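Side-chain contacts in universal stress protein (Mycobacterium smegmatis, PDB 5AHW), which binds cyclic AMP as a homodimeric member of the universal stress protein family and probably takes part in cAMP-dependent signalling: residues G10-S14 / D15-R19; L126-V129 / P130-V133. All coordinates share one frame; numbering follows the deposited sequence.

Contact 1 (G10-S14 / D15-R19); sequences GTDGS and DSSLR. With CMP (adenosine-3',5'-cyclic-monophosphate), chain K.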
ATOM      1  N   GLY B  10      11.366  -2.536   2.439  1.00 30.12           N
ATOM      2  CA  GLY B  10      12.547  -2.854   1.649  1.00 28.80           C
ATOM      3  C   GLY B  10      13.209  -1.593   1.184  1.00 28.65           C
ATOM      4  O   GLY B  10      12.542  -0.700   0.680  1.00 29.46           O
ATOM      5  N   THR B  11      14.508  -1.478   1.455  1.00 29.49           N
ATOM      6  CA  THR B  11      15.330  -0.421   0.898  1.00 29.73           C
ATOM      7  C   THR B  11      16.591  -0.956   0.218  1.00 29.74           C
ATOM      8  O   THR B  11      17.212  -1.852   0.760  1.00 31.60           O
ATOM      9  CB  THR B  11      15.745   0.617   1.954  1.00 29.96           C
ATOM     10  OG1 THR B  11      16.625   1.592   1.344  1.00 30.37           O
ATOM     11  CG2 THR B  11      16.410   0.023   3.106  1.00 30.94           C
ATOM     12  N   ASP B  12      16.940  -0.426  -0.962  1.00 29.04           N
ATOM     13  CA  ASP B  12      18.248  -0.666  -1.607  1.00 29.64           C
ATOM     14  C   ASP B  12      19.243   0.506  -1.437  1.00 31.18           C
ATOM     15  O   ASP B  12      20.265   0.559  -2.101  1.00 31.79           O
ATOM     16  CB  ASP B  12      18.104  -0.938  -3.081  1.00 28.69           C
ATOM     17  CG  ASP B  12      17.490   0.228  -3.793  1.00 30.00           C
ATOM     18  OD1 ASP B  12      16.956   1.120  -3.075  1.00 27.78           O
ATOM     19  OD2 ASP B  12      17.474   0.222  -5.032  1.00 28.85           O
ATOM     20  N   GLY B  13      18.962   1.431  -0.539  1.00 31.21           N
ATOM     21  CA  GLY B  13      19.828   2.576  -0.374  1.00 33.37           C
ATOM     22  C   GLY B  13      19.534   3.751  -1.289  1.00 33.09           C
ATOM     23  O   GLY B  13      20.126   4.815  -1.128  1.00 34.63           O
ATOM     24  N   SER B  14      18.658   3.548  -2.271  1.00 31.32           N
ATOM     25  CA  SER B  14      18.233   4.627  -3.145  1.00 31.19           C
ATOM     26  C   SER B  14      17.451   5.686  -2.396  1.00 30.82           C
ATOM     27  O   SER B  14      16.747   5.319  -1.465  1.00 31.50           O
ATOM     28  CB  SER B  14      17.398   4.091  -4.321  1.00 29.39           C
ATOM     29  OG  SER B  14      16.165   3.582  -3.877  1.00 28.52           O
ATOM     30  N   ASP B  15      17.566   6.957  -2.820  1.00 31.30           N
ATOM     31  CA  ASP B  15      16.752   8.068  -2.250  1.00 32.88           C
ATOM     32  C   ASP B  15      15.284   7.760  -2.398  1.00 31.26           C
ATOM     33  O   ASP B  15      14.539   7.927  -1.458  1.00 31.44           O
ATOM     34  CB  ASP B  15      17.078   9.428  -2.918  1.00 35.26           C
ATOM     35  CG  ASP B  15      18.553   9.807  -2.763  1.00 38.43           C
ATOM     36  OD1 ASP B  15      19.177   9.308  -1.793  1.00 39.36           O
ATOM     37  OD2 ASP B  15      19.098  10.613  -3.577  1.00 41.61           O
ATOM     38  N   SER B  16      14.876   7.221  -3.543  1.00 31.23           N
ATOM     39  CA  SER B  16      13.484   6.805  -3.756  1.00 30.42           C
ATOM     40  C   SER B  16      13.097   5.836  -2.654  1.00 30.40           C
ATOM     41  O   SER B  16      12.116   6.019  -1.899  1.00 28.72           O
ATOM     42  CB  SER B  16      13.322   6.139  -5.168  1.00 31.55           C
ATOM     43  OG  SER B  16      14.293   5.152  -5.446  1.00 30.37           O
ATOM     44  N   SER B  17      13.947   4.829  -2.443  1.00 29.71           N
ATOM     45  CA  SER B  17      13.576   3.831  -1.439  1.00 28.52           C
ATOM     46  C   SER B  17      13.517   4.408  -0.005  1.00 29.66           C
ATOM     47  O   SER B  17      12.749   3.933   0.847  1.00 29.92           O
ATOM     48  CB  SER B  17      14.509   2.628  -1.519  1.00 27.79           C
ATOM     49  OG  SER B  17      15.754   2.850  -0.899  1.00 28.36           O
ATOM     50  N   LEU B  18      14.360   5.387   0.288  1.00 30.88           N
ATOM     51  CA  LEU B  18      14.368   5.946   1.610  1.00 33.19           C
ATOM     52  C   LEU B  18      13.082   6.712   1.890  1.00 33.93           C
ATOM     53  O   LEU B  18      12.688   6.844   3.055  1.00 34.82           O
ATOM     54  CB  LEU B  18      15.596   6.829   1.792  1.00 34.90           C
ATOM     55  CG  LEU B  18      16.888   6.007   1.837  1.00 34.21           C
ATOM     56  CD1 LEU B  18      18.056   6.958   1.800  1.00 35.73           C
ATOM     57  CD2 LEU B  18      16.972   5.124   3.052  1.00 34.35           C
ATOM     58  N   ARG B  19      12.425   7.170   0.833  1.00 35.21           N
ATOM     59  CA  ARG B  19      11.107   7.756   0.954  1.00 37.04           C
ATOM     60  C   ARG B  19      10.099   6.678   1.335  1.00 34.97           C
ATOM     61  O   ARG B  19       9.136   6.994   2.048  1.00 32.18           O
ATOM     62  CB  ARG B  19      10.644   8.513  -0.316  1.00 41.92           C
ATOM     63  CG  ARG B  19      11.438   9.785  -0.572  1.00 50.83           C
ATOM     64  CD  ARG B  19      10.966  10.658  -1.750  1.00 60.07           C
ATOM     65  NE  ARG B  19      11.399  10.133  -3.069  1.00 75.25           N
ATOM     66  CZ  ARG B  19      12.390  10.612  -3.851  1.00 80.87           C
ATOM     67  NH1 ARG B  19      13.123  11.682  -3.504  1.00 84.06           N
ATOM     68  NH2 ARG B  19      12.636  10.002  -5.017  1.00 77.92           N
TER
HETATM   69  P   CMP K1148      12.096   2.394  -4.661  1.00 30.68           P
HETATM   70  O1P CMP K1148      11.402   3.695  -4.276  1.00 30.29           O
HETATM   71  O2P CMP K1148      13.482   2.647  -5.035  1.00 27.24           O
HETATM   72  O5' CMP K1148      11.312   1.525  -5.722  1.00 28.45           O
HETATM   73  C5' CMP K1148      11.463   0.099  -5.928  1.00 32.74           C
HETATM   74  C4' CMP K1148      11.506  -0.527  -4.562  1.00 28.98           C
HETATM   75  O4' CMP K1148      11.842  -1.903  -4.570  1.00 33.95           O
HETATM   76  C3' CMP K1148      12.515   0.073  -3.657  1.00 30.23           C
HETATM   77  O3' CMP K1148      12.119   1.407  -3.370  1.00 28.99           O
HETATM   78  C2' CMP K1148      12.545  -0.930  -2.495  1.00 30.09           C
HETATM   79  O2' CMP K1148      11.433  -0.809  -1.597  1.00 29.70           O
HETATM   80  C1' CMP K1148      12.412  -2.234  -3.299  1.00 29.50           C
HETATM   81  N9  CMP K1148      13.784  -2.766  -3.482  1.00 32.03           N
HETATM   82  C8  CMP K1148      14.558  -2.668  -4.579  1.00 31.23           C
HETATM   83  N7  CMP K1148      15.770  -3.202  -4.361  1.00 29.27           N
HETATM   84  C5  CMP K1148      15.777  -3.662  -3.132  1.00 31.18           C
HETATM   85  C6  CMP K1148      16.727  -4.387  -2.269  1.00 31.36           C
HETATM   86  N6  CMP K1148      17.926  -4.700  -2.739  1.00 30.39           N
HETATM   87  N1  CMP K1148      16.356  -4.700  -1.021  1.00 29.28           N
HETATM   88  C2  CMP K1148      15.153  -4.391  -0.525  1.00 30.83           C
HETATM   89  N3  CMP K1148      14.232  -3.717  -1.246  1.00 31.13           N
HETATM   90  C4  CMP K1148      14.487  -3.346  -2.528  1.00 32.02           C
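T11 and S17 meet hydroxyl to hydroxyl at the turn that leads from strand 6-10 into helix 15-31. The OG1 of T11 donates to the OG of S17 over 2.7 Å, OG1 being placed anti to its own backbone N (chi1 177°), on the side facing the helix. The same OG1 accepts from the amide of G13, closing an ST turn. S17 OG also lies 3.0 Å from D12 OD1 and 2.7 Å from S14 O; its single proton can serve one acceptor at a time. D12 adds an Asx turn, the amide of S14 reaching OD1 from above the carboxylate plane, 62° out of it. G13, ending the ST turn and central to the Asx turn, has a positive phi at which a CB would press on the preceding carbonyl. S14 is the N-cap: with chi1 at 68°, its OG reaches forward to the first helical turn and accepts from S17 N at 2.9 Å, while S14 O receives L18 N. L18 CD2 rests against the threonine hydroxyl T11 OG1 at 3.9 Å, and both side chains make apolar packing on A74 of helix 65-80.

Cyclic AMP lies along this turn. Its O2' donates to G10 O, where a CB would collide with adenine N3, and S16 OG donates to phosphate O2P over 2.7 Å. Small hydroxyl residues thus let the phosphate come close to the start of the helix, whose dipole would be expected to favour the anion, while interlocked bonds of T11, D12 and S14 hold the turn in shape.

Contact 2 (L126-V129 / P130-V133); sequences LGSV and PANV. With CMP (adenosine-3',5'-cyclic-monophosphate), chain K.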
ATOM      1  N   LEU B 126       9.047  -7.873 -17.996  1.00 33.60           N
ATOM      2  CA  LEU B 126      10.116  -8.727 -17.512  1.00 33.67           C
ATOM      3  C   LEU B 126      10.061  -8.827 -15.974  1.00 32.07           C
ATOM      4  O   LEU B 126      10.557  -9.807 -15.410  1.00 30.30           O
ATOM      5  CB  LEU B 126      11.480  -8.216 -17.972  1.00 34.42           C
ATOM      6  CG  LEU B 126      11.766  -8.269 -19.478  1.00 35.48           C
ATOM      7  CD1 LEU B 126      13.058  -7.558 -19.829  1.00 36.91           C
ATOM      8  CD2 LEU B 126      11.909  -9.673 -19.940  1.00 36.90           C
ATOM      9  N   GLY B 127       9.465  -7.834 -15.327  1.00 28.23           N
ATOM     10  CA  GLY B 127       9.447  -7.759 -13.919  1.00 27.63           C
ATOM     11  C   GLY B 127      10.035  -6.553 -13.244  1.00 27.27           C
ATOM     12  O   GLY B 127      10.918  -5.920 -13.738  1.00 27.31           O
ATOM     13  N   SER B 128       9.452  -6.179 -12.109  1.00 26.54           N
ATOM     14  CA  SER B 128      10.051  -5.188 -11.261  1.00 25.63           C
ATOM     15  C   SER B 128       9.812  -5.605  -9.848  1.00 23.86           C
ATOM     16  O   SER B 128       8.886  -6.311  -9.571  1.00 22.76           O
ATOM     17  CB  SER B 128       9.363  -3.822 -11.489  1.00 27.71           C
ATOM     18  OG  SER B 128       7.999  -3.828 -11.012  1.00 27.31           O
ATOM     19  N   VAL B 129      10.621  -5.117  -8.935  1.00 24.11           N
ATOM     20  CA  VAL B 129      10.434  -5.421  -7.527  1.00 24.10           C
ATOM     21  C   VAL B 129       9.059  -5.062  -6.970  1.00 23.87           C
ATOM     22  O   VAL B 129       8.413  -5.895  -6.427  1.00 22.76           O
ATOM     23  CB  VAL B 129      11.536  -4.782  -6.688  1.00 24.75           C
ATOM     24  CG1 VAL B 129      11.374  -5.211  -5.231  1.00 25.14           C
ATOM     25  CG2 VAL B 129      12.896  -5.208  -7.248  1.00 25.02           C
ATOM     26  N   PRO B 130       8.547  -3.843  -7.204  1.00 25.07           N
ATOM     27  CA  PRO B 130       7.210  -3.637  -6.656  1.00 25.06           C
ATOM     28  C   PRO B 130       6.109  -4.493  -7.271  1.00 25.09           C
ATOM     29  O   PRO B 130       5.236  -4.915  -6.550  1.00 25.86           O
ATOM     30  CB  PRO B 130       6.908  -2.164  -6.945  1.00 26.09           C
ATOM     31  CG  PRO B 130       8.049  -1.649  -7.740  1.00 25.84           C
ATOM     32  CD  PRO B 130       9.205  -2.560  -7.507  1.00 26.32           C
ATOM     33  N   ALA B 131       6.066  -4.642  -8.598  1.00 23.78           N
ATOM     34  CA  ALA B 131       5.030  -5.421  -9.215  1.00 22.21           C
ATOM     35  C   ALA B 131       5.108  -6.892  -8.779  1.00 22.70           C
ATOM     36  O   ALA B 131       4.078  -7.532  -8.543  1.00 22.38           O
ATOM     37  CB  ALA B 131       5.168  -5.338 -10.693  1.00 22.36           C
ATOM     38  N   ASN B 132       6.324  -7.447  -8.689  1.00 23.25           N
ATOM     39  CA  ASN B 132       6.432  -8.873  -8.415  1.00 23.73           C
ATOM     40  C   ASN B 132       6.132  -9.099  -6.937  1.00 23.90           C
ATOM     41  O   ASN B 132       5.562 -10.117  -6.548  1.00 25.64           O
ATOM     42  CB  ASN B 132       7.829  -9.430  -8.750  1.00 23.38           C
ATOM     43  CG  ASN B 132       8.190  -9.414 -10.227  1.00 24.05           C
ATOM     44  OD1 ASN B 132       7.484  -8.922 -11.104  1.00 25.47           O
ATOM     45  ND2 ASN B 132       9.304 -10.062 -10.519  1.00 24.17           N
ATOM     46  N   VAL B 133       6.566  -8.182  -6.100  1.00 23.84           N
ATOM     47  CA  VAL B 133       6.175  -8.237  -4.693  1.00 25.50           C
ATOM     48  C   VAL B 133       4.650  -8.210  -4.511  1.00 24.82           C
ATOM     49  O   VAL B 133       4.068  -9.004  -3.753  1.00 23.37           O
ATOM     50  CB  VAL B 133       6.845  -7.082  -3.911  1.00 26.54           C
ATOM     51  CG1 VAL B 133       6.257  -6.900  -2.547  1.00 28.25           C
ATOM     52  CG2 VAL B 133       8.303  -7.369  -3.692  1.00 25.92           C
TER
HETATM   53  P   CMP K1148      12.096   2.394  -4.661  1.00 30.68           P
HETATM   54  O1P CMP K1148      11.402   3.695  -4.276  1.00 30.29           O
HETATM   55  O2P CMP K1148      13.482   2.647  -5.035  1.00 27.24           O
HETATM   56  O5' CMP K1148      11.312   1.525  -5.722  1.00 28.45           O
HETATM   57  C5' CMP K1148      11.463   0.099  -5.928  1.00 32.74           C
HETATM   58  C4' CMP K1148      11.506  -0.527  -4.562  1.00 28.98           C
HETATM   59  O4' CMP K1148      11.842  -1.903  -4.570  1.00 33.95           O
HETATM   60  C3' CMP K1148      12.515   0.073  -3.657  1.00 30.23           C
HETATM   61  O3' CMP K1148      12.119   1.407  -3.370  1.00 28.99           O
HETATM   62  C2' CMP K1148      12.545  -0.930  -2.495  1.00 30.09           C
HETATM   63  O2' CMP K1148      11.433  -0.809  -1.597  1.00 29.70           O
HETATM   64  C1' CMP K1148      12.412  -2.234  -3.299  1.00 29.50           C
HETATM   65  N9  CMP K1148      13.784  -2.766  -3.482  1.00 32.03           N
HETATM   66  C8  CMP K1148      14.558  -2.668  -4.579  1.00 31.23           C
HETATM   67  N7  CMP K1148      15.770  -3.202  -4.361  1.00 29.27           N
HETATM   68  C5  CMP K1148      15.777  -3.662  -3.132  1.00 31.18           C
HETATM   69  C6  CMP K1148      16.727  -4.387  -2.269  1.00 31.36           C
HETATM   70  N6  CMP K1148      17.926  -4.700  -2.739  1.00 30.39           N
HETATM   71  N1  CMP K1148      16.356  -4.700  -1.021  1.00 29.28           N
HETATM   72  C2  CMP K1148      15.153  -4.391  -0.525  1.00 30.83           C
HETATM   73  N3  CMP K1148      14.232  -3.717  -1.246  1.00 31.13           N
HETATM   74  C4  CMP K1148      14.487  -3.346  -2.528  1.00 32.02           C
HETATM   75  O   HOH W   1       9.942 -11.284 -13.103  1.00 26.44           O
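S128 caps helix 129-136 at its N terminus, its OG accepting from A131 N at 3.2 Å. It follows G127, whose positive phi suits glycine at the end of helix 121-126, and the pair is consistent with the closing G-S of the G-2X-G-9X-G-S/T nucleotide-binding motif of universal stress proteins. A chi1 of 68° turns the hydroxyl toward the first turn, and the methyl of A131 sits against it, CB 3.2 Å from S128 OG.

Backbone bonds continue the helix. N132 N donates to S128 O, nearly in line with the carbonyl, and V133 N to V129 O at 3.0 Å.

The apolar contact proper joins V129 CG1 to V133 CG2 at 4.1 Å. P130 fits the first turn, where an amide hydrogen is not needed; its ring CD is held 3.3 Å from V129 CB by the peptide link, which restricts the valine's backbone. V129 CG1 also points into the nucleotide pocket, 3.4 Å from ribose O4', and P130 CD faces C5' of cyclic AMP.

N132, its CG anti to its carbonyl carbon, folds back along the connection, and its ND2 donates at 2.9 Å to a water that donates to L126 O.

In the fold
Contact 1 comes first along the chain and closes before contact 2 opens; their centres lie 16 Å apart and their nearest atoms about 7 Å, without touching. Both are helix starts with a serine N-cap, in an alpha/beta fold built on a five-stranded parallel sheet. The turn of 10-19 follows the central strand 6-10, whereas 126-133 joins helices 121-126 and 129-136 between strand 110-114, a neighbour of strand 6-10, and edge strand 140-144. Cyclic AMP links them: contact 1 supplies polar bonds to ribose and phosphate, contact 2 an apolar wall beside the sugar. A40, V116 and T146 add further hydrogen bonds, so the pocket is assembled from well-separated parts of the chain.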